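Long-range contacts in mandelate racemase/muconate lactonizing enzyme (PDB 2OG9), which probably racemises mandelate or a related hydroxy acid by taking a proton from the carbon next to the carboxylate, as its enolase-superfamily relatives do: residues S21-P26 / G369-W374; I47-A52 / L63-S68; L343-I348 / G364-G369. All blocks are in the same frame, centred on the assembly; numbering follows the deposited sequence.

Contact 2 is the buried core of the three, a pair of strands whose backbones bond regularly, while contacts 1 and 3 are partly buried and have exposed residues. Contacts 1 and 2 both reach one antiparallel sheet: strand 15-26 lies beside strand 46-56, with C23 O and I49 N 2.7 Å apart. Contact 3 has no regular strand; its two loops lie against the sheet face bearing I49 and F51, where F51 CE1 comes within 3.4 Å of L367 CD2. G369 is shared by contacts 1 and 3, so the chain passes directly from the loop pair to the short helix. The chemistry shifts accordingly: indole packing in contact 1, backbone pairing in contact 2, a carboxylate grip in contact 3.

Contact 1. Residues S21-P26 / G369-W374; sequences SSCYLP and GQVKAW
W374 supplies most of the surface that helix 370-374 lays against strand 21-26, and the two short axes cross at 99°. Its CB touches both C23 SG, at 3.7 Å, and Y24 O. With CG anti to the carbonyl carbon (chi1 -65°), the indole runs along the strand toward L25 and P26. Farther out, CE2 meets P26 CD at 3.4 Å, and this methylene sits squarely over the six-membered ring, 3.5 Å from CD to the ring centroid of W374, a CH-pi contact. On the opposite face lies Q370 O, offset toward the rim. Along the six-membered ring, W374 CZ2 meets P26 CG at 3.5 Å and CZ3 touches L25 CD1 at 3.6 Å. At the ring's edge, near its plane, C23 SG also reaches V371 CG1, at 4.0 Å. The one hydrogen bond across the pair is nearly straight at the hydrogen: Y24 N to W374 O, 2.9 Å and 167°, with the donor above the carbonyl plane. The helix leads directly into strand 375-382, which lies beside strand 15-26 in the sheet. Because P26 CD is bonded to the amide nitrogen, its C-H bonds are probably polarised, which suits them to the electron-rich indole face.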
ATOM      1  N   SER A  21      17.269 -18.654  42.249  1.00 22.99           N
ATOM      2  CA  SER A  21      17.752 -17.757  43.285  1.00 24.55           C
ATOM      3  C   SER A  21      17.504 -16.318  42.872  1.00 22.66           C
ATOM      4  O   SER A  21      17.714 -15.964  41.715  1.00 23.61           O
ATOM      5  CB  SER A  21      19.264 -17.940  43.482  1.00 23.34           C
ATOM      6  OG  SER A  21      19.632 -19.303  43.549  1.00 29.41           O
ATOM      7  N   SER A  22      17.064 -15.495  43.819  1.00 21.96           N
ATOM      8  CA  SER A  22      16.839 -14.079  43.561  1.00 22.83           C
ATOM      9  C   SER A  22      17.973 -13.367  44.287  1.00 23.50           C
ATOM     10  O   SER A  22      17.966 -13.239  45.510  1.00 22.37           O
ATOM     11  CB  SER A  22      15.486 -13.626  44.108  1.00 23.49           C
ATOM     12  OG  SER A  22      15.220 -12.284  43.722  1.00 20.85           O
ATOM     13  N   CYS A  23      18.949 -12.918  43.510  1.00 24.08           N
ATOM     14  CA  CYS A  23      20.139 -12.257  44.028  1.00 25.06           C
ATOM     15  C   CYS A  23      20.131 -10.750  43.794  1.00 25.58           C
ATOM     16  O   CYS A  23      20.001 -10.296  42.663  1.00 25.34           O
ATOM     17  CB  CYS A  23      21.361 -12.893  43.363  1.00 27.33           C
ATOM     18  SG  CYS A  23      22.935 -12.139  43.755  1.00 28.46           S
ATOM     19  N   TYR A  24      20.273  -9.972  44.863  1.00 25.45           N
ATOM     20  CA  TYR A  24      20.279  -8.518  44.732  1.00 26.98           C
ATOM     21  C   TYR A  24      21.686  -7.947  44.684  1.00 27.92           C
ATOM     22  O   TYR A  24      22.382  -7.865  45.701  1.00 26.62           O
ATOM     23  CB  TYR A  24      19.474  -7.881  45.862  1.00 28.02           C
ATOM     24  CG  TYR A  24      17.989  -8.054  45.660  1.00 28.69           C
ATOM     25  CD1 TYR A  24      17.211  -7.018  45.144  1.00 30.23           C
ATOM     26  CD2 TYR A  24      17.370  -9.274  45.929  1.00 29.28           C
ATOM     27  CE1 TYR A  24      15.851  -7.195  44.899  1.00 29.46           C
ATOM     28  CE2 TYR A  24      16.011  -9.462  45.686  1.00 29.86           C
ATOM     29  CZ  TYR A  24      15.261  -8.417  45.174  1.00 27.95           C
ATOM     30  OH  TYR A  24      13.915  -8.592  44.949  1.00 30.04           O
ATOM     31  N   LEU A  25      22.089  -7.567  43.477  1.00 27.52           N
ATOM     32  CA  LEU A  25      23.403  -7.001  43.206  1.00 28.62           C
ATOM     33  C   LEU A  25      23.477  -5.536  43.617  1.00 29.04           C
ATOM     34  O   LEU A  25      22.803  -4.682  43.038  1.00 28.66           O
ATOM     35  CB  LEU A  25      23.708  -7.121  41.710  1.00 28.60           C
ATOM     36  CG  LEU A  25      24.974  -6.450  41.178  1.00 30.38           C
ATOM     37  CD1 LEU A  25      26.198  -7.128  41.775  1.00 28.69           C
ATOM     38  CD2 LEU A  25      24.996  -6.547  39.652  1.00 31.35           C
ATOM     39  N   PRO A  26      24.292  -5.221  44.633  1.00 29.87           N
ATOM     40  CA  PRO A  26      24.396  -3.823  45.053  1.00 30.94           C
ATOM     41  C   PRO A  26      25.300  -3.084  44.073  1.00 32.61           C
ATOM     42  O   PRO A  26      26.302  -3.632  43.615  1.00 32.48           O
ATOM     43  CB  PRO A  26      25.004  -3.935  46.448  1.00 31.83           C
ATOM     44  CG  PRO A  26      25.925  -5.089  46.297  1.00 32.45           C
ATOM     45  CD  PRO A  26      25.102  -6.095  45.500  1.00 29.82           C
ATOM     46  N   GLY A 369      31.256 -16.605  45.148  1.00 26.83           N
ATOM     47  CA  GLY A 369      30.859 -16.844  46.522  1.00 29.69           C
ATOM     48  C   GLY A 369      30.010 -15.711  47.069  1.00 31.61           C
ATOM     49  O   GLY A 369      29.286 -15.891  48.047  1.00 32.94           O
ATOM     50  N   GLN A 370      30.096 -14.544  46.437  1.00 32.13           N
ATOM     51  CA  GLN A 370      29.332 -13.369  46.855  1.00 33.46           C
ATOM     52  C   GLN A 370      27.835 -13.499  46.612  1.00 32.10           C
ATOM     53  O   GLN A 370      27.033 -12.872  47.305  1.00 32.39           O
ATOM     54  CB  GLN A 370      29.841 -12.120  46.128  1.00 37.66           C
ATOM     55  CG  GLN A 370      30.933 -11.369  46.863  1.00 43.71           C
ATOM     56  CD  GLN A 370      30.388 -10.503  47.989  1.00 46.80           C
ATOM     57  OE1 GLN A 370      29.609 -10.964  48.825  1.00 48.38           O
ATOM     58  NE2 GLN A 370      30.802  -9.241  48.015  1.00 47.94           N
ATOM     59  N   VAL A 371      27.457 -14.307  45.627  1.00 29.77           N
ATOM     60  CA  VAL A 371      26.047 -14.494  45.297  1.00 28.55           C
ATOM     61  C   VAL A 371      25.230 -14.956  46.500  1.00 29.33           C
ATOM     62  O   VAL A 371      24.131 -14.453  46.747  1.00 28.33           O
ATOM     63  CB  VAL A 371      25.880 -15.511  44.148  1.00 26.84           C
ATOM     64  CG1 VAL A 371      24.407 -15.826  43.929  1.00 27.46           C
ATOM     65  CG2 VAL A 371      26.483 -14.945  42.872  1.00 27.42           C
ATOM     66  N   LYS A 372      25.774 -15.907  47.251  1.00 29.92           N
ATOM     67  CA  LYS A 372      25.089 -16.434  48.425  1.00 30.98           C
ATOM     68  C   LYS A 372      24.677 -15.311  49.375  1.00 30.01           C
ATOM     69  O   LYS A 372      23.520 -15.218  49.775  1.00 28.43           O
ATOM     70  CB  LYS A 372      26.000 -17.433  49.153  1.00 33.79           C
ATOM     71  CG  LYS A 372      25.489 -17.927  50.506  1.00 38.61           C
ATOM     72  CD  LYS A 372      24.439 -19.029  50.401  1.00 42.21           C
ATOM     73  CE  LYS A 372      23.084 -18.507  49.950  1.00 44.46           C
ATOM     74  NZ  LYS A 372      22.041 -19.574  49.979  1.00 45.72           N
ATOM     75  N   ALA A 373      25.626 -14.447  49.718  1.00 29.89           N
ATOM     76  CA  ALA A 373      25.367 -13.343  50.631  1.00 30.04           C
ATOM     77  C   ALA A 373      24.322 -12.347  50.121  1.00 30.65           C
ATOM     78  O   ALA A 373      23.681 -11.654  50.911  1.00 29.34           O
ATOM     79  CB  ALA A 373      26.663 -12.610  50.926  1.00 31.62           C
ATOM     80  N   TRP A 374      24.149 -12.272  48.807  1.00 28.48           N
ATOM     81  CA  TRP A 374      23.192 -11.328  48.238  1.00 28.95           C
ATOM     82  C   TRP A 374      21.855 -11.954  47.864  1.00 28.84           C
ATOM     83  O   TRP A 374      20.960 -11.267  47.365  1.00 28.00           O
ATOM     84  CB  TRP A 374      23.789 -10.642  47.008  1.00 27.18           C
ATOM     85  CG  TRP A 374      24.971  -9.760  47.295  1.00 27.79           C
ATOM     86  CD1 TRP A 374      25.217  -9.056  48.443  1.00 28.20           C
ATOM     87  CD2 TRP A 374      26.022  -9.418  46.384  1.00 27.41           C
ATOM     88  NE1 TRP A 374      26.353  -8.294  48.299  1.00 26.77           N
ATOM     89  CE2 TRP A 374      26.867  -8.498  47.045  1.00 28.01           C
ATOM     90  CE3 TRP A 374      26.330  -9.797  45.070  1.00 27.97           C
ATOM     91  CZ2 TRP A 374      28.002  -7.950  46.435  1.00 27.58           C
ATOM     92  CZ3 TRP A 374      27.461  -9.250  44.462  1.00 28.91           C
ATOM     93  CH2 TRP A 374      28.280  -8.338  45.147  1.00 27.72           C
TER

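Contact 2. Residues I47-A52 / L63-S68; sequences IAILFA and LGFSYS
L50 and S66 face each other as a hydrogen-bonded pair: L50 N reaches S66 O at 2.9 Å and S66 N returns to L50 O at 3.0 Å. The pairs A48 with S68 and A52 with G64 repeat this set of reciprocal N-H...O bonds on either side, making six backbone bonds in all. On the same face as these pairs, S66 OG lies against the aliphatic part of L50, 3.4 Å from its CB. The intervening non-hydrogen-bonded pairs, I49 with Y67 and F51 with F65, point their side chains to the other face. There I49 CD1 touches Y67 CB at 3.8 Å, and F51 CD1 meets F65 CB at the same 3.8 Å. These strands form the antiparallel beta hairpin of the N-terminal capping domain of the enolase superfamily, with axes 156° apart and strand 61-69 at the edge of the chain's sheet. Both aromatic residues of that strand hold CG between the backbone N and the carbonyl carbon (chi1 68° in F65, 76° in Y67), which carries their rings away from strand 46-56. A second shell holds the polar groups of S66 and Y67. Y67 OH is hydrogen-bonded to D288 and R291, tying the hairpin to the barrel domain, and Q76 of helix 73-83 bonds both S66 OG and Y67 O. Helix 114-133 covers the L50 face, with A121 against L50, A52 and S66.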
ATOM      1  N   ILE A  47      20.417  -4.119  41.512  1.00 27.94           N
ATOM      2  CA  ILE A  47      19.770  -4.811  40.403  1.00 24.43           C
ATOM      3  C   ILE A  47      19.415  -6.221  40.863  1.00 25.30           C
ATOM      4  O   ILE A  47      20.266  -6.944  41.387  1.00 21.61           O
ATOM      5  CB  ILE A  47      20.693  -4.897  39.165  1.00 26.37           C
ATOM      6  CG1 ILE A  47      21.003  -3.493  38.648  1.00 24.02           C
ATOM      7  CG2 ILE A  47      20.019  -5.717  38.065  1.00 24.58           C
ATOM      8  CD1 ILE A  47      21.934  -3.474  37.449  1.00 26.98           C
ATOM      9  N   ALA A  48      18.153  -6.603  40.682  1.00 22.55           N
ATOM     10  CA  ALA A  48      17.700  -7.930  41.082  1.00 23.14           C
ATOM     11  C   ALA A  48      18.019  -8.935  39.982  1.00 23.49           C
ATOM     12  O   ALA A  48      17.561  -8.786  38.854  1.00 23.01           O
ATOM     13  CB  ALA A  48      16.194  -7.906  41.358  1.00 24.36           C
ATOM     14  N   ILE A  49      18.801  -9.959  40.310  1.00 21.01           N
ATOM     15  CA  ILE A  49      19.168 -10.968  39.324  1.00 21.78           C
ATOM     16  C   ILE A  49      18.486 -12.291  39.655  1.00 22.68           C
ATOM     17  O   ILE A  49      18.526 -12.740  40.797  1.00 22.64           O
ATOM     18  CB  ILE A  49      20.701 -11.227  39.319  1.00 22.04           C
ATOM     19  CG1 ILE A  49      21.472  -9.907  39.187  1.00 20.14           C
ATOM     20  CG2 ILE A  49      21.054 -12.191  38.197  1.00 23.36           C
ATOM     21  CD1 ILE A  49      21.303  -9.205  37.859  1.00 20.42           C
ATOM     22  N   LEU A  50      17.846 -12.905  38.667  1.00 21.41           N
ATOM     23  CA  LEU A  50      17.207 -14.200  38.887  1.00 21.49           C
ATOM     24  C   LEU A  50      18.082 -15.282  38.269  1.00 20.84           C
ATOM     25  O   LEU A  50      18.236 -15.344  37.053  1.00 21.97           O
ATOM     26  CB  LEU A  50      15.815 -14.254  38.246  1.00 22.78           C
ATOM     27  CG  LEU A  50      15.186 -15.654  38.229  1.00 23.16           C
ATOM     28  CD1 LEU A  50      14.920 -16.101  39.656  1.00 22.73           C
ATOM     29  CD2 LEU A  50      13.898 -15.645  37.418  1.00 23.32           C
ATOM     30  N   PHE A  51      18.677 -16.122  39.110  1.00 20.42           N
ATOM     31  CA  PHE A  51      19.517 -17.203  38.620  1.00 18.97           C
ATOM     32  C   PHE A  51      18.723 -18.502  38.556  1.00 18.79           C
ATOM     33  O   PHE A  51      17.922 -18.798  39.443  1.00 18.26           O
ATOM     34  CB  PHE A  51      20.724 -17.412  39.542  1.00 20.09           C
ATOM     35  CG  PHE A  51      21.795 -16.371  39.395  1.00 18.45           C
ATOM     36  CD1 PHE A  51      22.549 -16.288  38.226  1.00 18.25           C
ATOM     37  CD2 PHE A  51      22.052 -15.470  40.427  1.00 18.92           C
ATOM     38  CE1 PHE A  51      23.547 -15.319  38.087  1.00 18.81           C
ATOM     39  CE2 PHE A  51      23.046 -14.496  40.296  1.00 17.92           C
ATOM     40  CZ  PHE A  51      23.793 -14.423  39.123  1.00 16.20           C
ATOM     41  N   ALA A  52      18.941 -19.264  37.491  1.00 18.43           N
ATOM     42  CA  ALA A  52      18.290 -20.553  37.324  1.00 17.54           C
ATOM     43  C   ALA A  52      19.385 -21.575  37.077  1.00 18.40           C
ATOM     44  O   ALA A  52      20.274 -21.362  36.240  1.00 17.35           O
ATOM     45  CB  ALA A  52      17.325 -20.524  36.143  1.00 17.26           C
ATOM     46  N   LEU A  63      23.409 -22.966  33.644  1.00 19.52           N
ATOM     47  CA  LEU A  63      23.177 -21.787  34.461  1.00 18.78           C
ATOM     48  C   LEU A  63      22.687 -20.667  33.555  1.00 17.60           C
ATOM     49  O   LEU A  63      23.241 -20.447  32.477  1.00 17.25           O
ATOM     50  CB  LEU A  63      24.474 -21.346  35.149  1.00 18.67           C
ATOM     51  CG  LEU A  63      24.451 -20.020  35.927  1.00 21.22           C
ATOM     52  CD1 LEU A  63      23.484 -20.104  37.096  1.00 20.12           C
ATOM     53  CD2 LEU A  63      25.864 -19.707  36.436  1.00 21.59           C
ATOM     54  N   GLY A  64      21.651 -19.965  33.994  1.00 17.18           N
ATOM     55  CA  GLY A  64      21.112 -18.867  33.210  1.00 16.47           C
ATOM     56  C   GLY A  64      20.601 -17.791  34.139  1.00 18.10           C
ATOM     57  O   GLY A  64      20.588 -17.975  35.362  1.00 17.83           O
ATOM     58  N   PHE A  65      20.180 -16.657  33.586  1.00 16.83           N
ATOM     59  CA  PHE A  65      19.665 -15.598  34.438  1.00 19.20           C
ATOM     60  C   PHE A  65      18.846 -14.570  33.682  1.00 18.51           C
ATOM     61  O   PHE A  65      18.895 -14.496  32.460  1.00 18.49           O
ATOM     62  CB  PHE A  65      20.823 -14.901  35.174  1.00 22.01           C
ATOM     63  CG  PHE A  65      21.737 -14.102  34.279  1.00 25.14           C
ATOM     64  CD1 PHE A  65      21.470 -12.763  34.008  1.00 28.74           C
ATOM     65  CD2 PHE A  65      22.860 -14.687  33.708  1.00 27.14           C
ATOM     66  CE1 PHE A  65      22.306 -12.013  33.181  1.00 29.52           C
ATOM     67  CE2 PHE A  65      23.706 -13.949  32.877  1.00 30.39           C
ATOM     68  CZ  PHE A  65      23.425 -12.605  32.614  1.00 30.02           C
ATOM     69  N   SER A  66      18.056 -13.815  34.431  1.00 20.20           N
ATOM     70  CA  SER A  66      17.261 -12.724  33.888  1.00 20.74           C
ATOM     71  C   SER A  66      17.470 -11.650  34.946  1.00 20.17           C
ATOM     72  O   SER A  66      18.181 -11.887  35.930  1.00 19.64           O
ATOM     73  CB  SER A  66      15.778 -13.105  33.748  1.00 21.93           C
ATOM     74  OG  SER A  66      15.207 -13.493  34.984  1.00 27.19           O
ATOM     75  N   TYR A  67      16.878 -10.477  34.770  1.00 19.03           N
ATOM     76  CA  TYR A  67      17.089  -9.418  35.741  1.00 21.52           C
ATOM     77  C   TYR A  67      15.987  -8.375  35.692  1.00 22.04           C
ATOM     78  O   TYR A  67      15.165  -8.358  34.777  1.00 20.16           O
ATOM     79  CB  TYR A  67      18.431  -8.733  35.460  1.00 23.06           C
ATOM     80  CG  TYR A  67      18.383  -7.795  34.273  1.00 26.37           C
ATOM     81  CD1 TYR A  67      18.079  -6.446  34.439  1.00 28.19           C
ATOM     82  CD2 TYR A  67      18.581  -8.266  32.979  1.00 28.77           C
ATOM     83  CE1 TYR A  67      17.972  -5.589  33.348  1.00 32.02           C
ATOM     84  CE2 TYR A  67      18.475  -7.418  31.876  1.00 31.21           C
ATOM     85  CZ  TYR A  67      18.169  -6.080  32.070  1.00 32.47           C
ATOM     86  OH  TYR A  67      18.046  -5.230  30.994  1.00 32.87           O
ATOM     87  N   SER A  68      15.987  -7.505  36.692  1.00 21.77           N
ATOM     88  CA  SER A  68      15.033  -6.415  36.773  1.00 23.12           C
ATOM     89  C   SER A  68      15.756  -5.207  37.336  1.00 23.02           C
ATOM     90  O   SER A  68      16.429  -5.299  38.366  1.00 21.23           O
ATOM     91  CB  SER A  68      13.866  -6.754  37.706  1.00 23.81           C
ATOM     92  OG  SER A  68      13.173  -7.907  37.277  1.00 26.44           O
TER

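Contact 3. Residues L343-I348 / G364-G369; sequences LFNERI and GLTLSG
F344 and L365 make the tightly packed half of this contact. The leucine's CD1 stands over the phenyl ring, 4.1 Å from the F344 centroid and only 12° off its normal, and L343 CB covers the opposite face, sandwiching the ring. T366 O lies at the ring edge, in its plane. Beside this packing the backbones meet in a single bridge, S368 N to L343 O at 2.8 Å and N345 N to T366 O at 3.2 Å. Inward, F344, L343 and L367 all rest on F51 of strand 46-56.

The outer side is polar, and N345, T366 and R347 are exposed there. E346 bends at chi2 (75°), bringing its carboxylate back to T366. T366 OG1 sits between its own backbone N and carbonyl carbon, beside T366 N and facing the carboxylate. T366 N gives a 2.9 Å bond to E346 OE1, on the syn side but 34° out of plane; T366 OG1 is modelled 2.5 Å from E346 OE2, a length short enough to be doubtful. With an alanine in place of E346, T366 N and OG1 would probably lose their shared acceptor and the T366 side chain be freer to turn. R347 NH1 bonds F344 O and E346 O, both almost exactly in the guanidinium plane. S368 OG bonds P342 O and, weakly, caps Q370 N in the turn leading into the short helix. Here loops of the C-terminal half pack on F51 of the N-terminal sheet, consistent with the two-domain enolase-superfamily fold, in which the last part of the chain returns to the capping domain.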
ATOM      1  N   LEU A 343      29.184 -11.113  40.390  1.00 22.95           N
ATOM      2  CA  LEU A 343      28.341 -12.306  40.432  1.00 23.30           C
ATOM      3  C   LEU A 343      29.018 -13.559  39.903  1.00 22.34           C
ATOM      4  O   LEU A 343      28.603 -14.673  40.222  1.00 22.59           O
ATOM      5  CB  LEU A 343      27.069 -12.080  39.608  1.00 22.95           C
ATOM      6  CG  LEU A 343      26.129 -10.923  39.946  1.00 25.32           C
ATOM      7  CD1 LEU A 343      25.070 -10.816  38.854  1.00 26.57           C
ATOM      8  CD2 LEU A 343      25.480 -11.148  41.305  1.00 25.74           C
ATOM      9  N   PHE A 344      30.051 -13.376  39.086  1.00 21.29           N
ATOM     10  CA  PHE A 344      30.740 -14.494  38.462  1.00 21.53           C
ATOM     11  C   PHE A 344      32.228 -14.606  38.784  1.00 21.53           C
ATOM     12  O   PHE A 344      32.853 -13.649  39.229  1.00 20.66           O
ATOM     13  CB  PHE A 344      30.557 -14.394  36.950  1.00 22.54           C
ATOM     14  CG  PHE A 344      29.142 -14.095  36.539  1.00 22.65           C
ATOM     15  CD1 PHE A 344      28.120 -14.997  36.817  1.00 23.77           C
ATOM     16  CD2 PHE A 344      28.827 -12.897  35.907  1.00 22.35           C
ATOM     17  CE1 PHE A 344      26.798 -14.711  36.475  1.00 22.56           C
ATOM     18  CE2 PHE A 344      27.507 -12.599  35.559  1.00 24.66           C
ATOM     19  CZ  PHE A 344      26.490 -13.509  35.845  1.00 23.13           C
ATOM     20  N   ASN A 345      32.780 -15.788  38.535  1.00 21.73           N
ATOM     21  CA  ASN A 345      34.190 -16.058  38.782  1.00 21.90           C
ATOM     22  C   ASN A 345      35.010 -15.800  37.531  1.00 21.83           C
ATOM     23  O   ASN A 345      36.236 -15.766  37.588  1.00 24.70           O
ATOM     24  CB  ASN A 345      34.375 -17.514  39.204  1.00 21.98           C
ATOM     25  CG  ASN A 345      33.638 -17.843  40.477  1.00 21.70           C
ATOM     26  OD1 ASN A 345      32.918 -18.845  40.556  1.00 25.11           O
ATOM     27  ND2 ASN A 345      33.811 -17.005  41.487  1.00 19.63           N
ATOM     28  N   GLU A 346      34.329 -15.605  36.405  1.00 20.30           N
ATOM     29  CA  GLU A 346      34.994 -15.374  35.125  1.00 18.68           C
ATOM     30  C   GLU A 346      34.936 -13.908  34.697  1.00 20.03           C
ATOM     31  O   GLU A 346      34.140 -13.136  35.220  1.00 19.83           O
ATOM     32  CB  GLU A 346      34.355 -16.248  34.044  1.00 20.40           C
ATOM     33  CG  GLU A 346      34.395 -17.755  34.318  1.00 22.16           C
ATOM     34  CD  GLU A 346      33.401 -18.199  35.374  1.00 23.64           C
ATOM     35  OE1 GLU A 346      32.475 -17.425  35.700  1.00 21.71           O
ATOM     36  OE2 GLU A 346      33.531 -19.337  35.874  1.00 24.48           O
ATOM     37  N   ARG A 347      35.773 -13.531  33.735  1.00 19.96           N
ATOM     38  CA  ARG A 347      35.812 -12.149  33.263  1.00 22.22           C
ATOM     39  C   ARG A 347      35.970 -12.055  31.753  1.00 22.32           C
ATOM     40  O   ARG A 347      36.501 -12.963  31.114  1.00 22.60           O
ATOM     41  CB  ARG A 347      36.971 -11.394  33.927  1.00 20.94           C
ATOM     42  CG  ARG A 347      36.828 -11.191  35.426  1.00 21.36           C
ATOM     43  CD  ARG A 347      35.810 -10.107  35.741  1.00 21.78           C
ATOM     44  NE  ARG A 347      35.679  -9.844  37.172  1.00 21.86           N
ATOM     45  CZ  ARG A 347      35.034 -10.629  38.035  1.00 22.45           C
ATOM     46  NH1 ARG A 347      34.445 -11.747  37.624  1.00 20.69           N
ATOM     47  NH2 ARG A 347      34.966 -10.286  39.315  1.00 22.69           N
ATOM     48  N   ILE A 348      35.498 -10.946  31.194  1.00 23.69           N
ATOM     49  CA  ILE A 348      35.598 -10.700  29.762  1.00 24.62           C
ATOM     50  C   ILE A 348      36.907  -9.954  29.510  1.00 25.12           C
ATOM     51  O   ILE A 348      37.297  -9.091  30.296  1.00 23.94           O
ATOM     52  CB  ILE A 348      34.429  -9.815  29.261  1.00 27.30           C
ATOM     53  CG1 ILE A 348      33.091 -10.530  29.490  1.00 27.57           C
ATOM     54  CG2 ILE A 348      34.629  -9.475  27.793  1.00 28.27           C
ATOM     55  CD1 ILE A 348      32.921 -11.804  28.690  1.00 27.56           C
ATOM     56  N   GLY A 364      30.141 -19.894  29.930  1.00 23.47           N
ATOM     57  CA  GLY A 364      31.437 -19.692  30.550  1.00 23.21           C
ATOM     58  C   GLY A 364      31.322 -18.937  31.862  1.00 23.80           C
ATOM     59  O   GLY A 364      32.210 -18.159  32.226  1.00 23.01           O
ATOM     60  N   LEU A 365      30.227 -19.169  32.578  1.00 22.47           N
ATOM     61  CA  LEU A 365      29.986 -18.494  33.848  1.00 22.34           C
ATOM     62  C   LEU A 365      29.664 -19.447  34.995  1.00 23.12           C
ATOM     63  O   LEU A 365      28.977 -20.455  34.808  1.00 20.99           O
ATOM     64  CB  LEU A 365      28.816 -17.508  33.708  1.00 22.03           C
ATOM     65  CG  LEU A 365      28.891 -16.390  32.663  1.00 22.39           C
ATOM     66  CD1 LEU A 365      27.524 -15.719  32.568  1.00 22.96           C
ATOM     67  CD2 LEU A 365      29.969 -15.371  33.036  1.00 20.43           C
ATOM     68  N   THR A 366      30.167 -19.108  36.179  1.00 21.52           N
ATOM     69  CA  THR A 366      29.904 -19.866  37.401  1.00 22.74           C
ATOM     70  C   THR A 366      29.667 -18.815  38.479  1.00 21.56           C
ATOM     71  O   THR A 366      30.285 -17.749  38.455  1.00 22.19           O
ATOM     72  CB  THR A 366      31.091 -20.777  37.812  1.00 23.38           C
ATOM     73  OG1 THR A 366      32.289 -19.998  37.909  1.00 21.04           O
ATOM     74  CG2 THR A 366      31.280 -21.900  36.798  1.00 22.10           C
ATOM     75  N   LEU A 367      28.768 -19.102  39.410  1.00 20.27           N
ATOM     76  CA  LEU A 367      28.435 -18.153  40.466  1.00 21.19           C
ATOM     77  C   LEU A 367      29.549 -17.949  41.482  1.00 22.40           C
ATOM     78  O   LEU A 367      30.134 -18.910  41.974  1.00 22.54           O
ATOM     79  CB  LEU A 367      27.173 -18.609  41.192  1.00 22.19           C
ATOM     80  CG  LEU A 367      25.959 -18.826  40.287  1.00 23.86           C
ATOM     81  CD1 LEU A 367      24.796 -19.394  41.103  1.00 23.82           C
ATOM     82  CD2 LEU A 367      25.575 -17.504  39.645  1.00 23.79           C
ATOM     83  N   SER A 368      29.827 -16.688  41.800  1.00 21.84           N
ATOM     84  CA  SER A 368      30.867 -16.366  42.766  1.00 23.96           C
ATOM     85  C   SER A 368      30.353 -16.641  44.176  1.00 25.49           C
ATOM     86  O   SER A 368      29.162 -16.881  44.380  1.00 23.74           O
ATOM     87  CB  SER A 368      31.259 -14.894  42.649  1.00 23.37           C
ATOM     88  OG  SER A 368      30.231 -14.054  43.150  1.00 22.17           O
ATOM     89  N   GLY A 369      31.256 -16.605  45.148  1.00 26.83           N
ATOM     90  CA  GLY A 369      30.859 -16.844  46.522  1.00 29.69           C
ATOM     91  C   GLY A 369      30.010 -15.711  47.069  1.00 31.61           C
ATOM     92  O   GLY A 369      29.286 -15.891  48.047  1.00 32.94           O
TER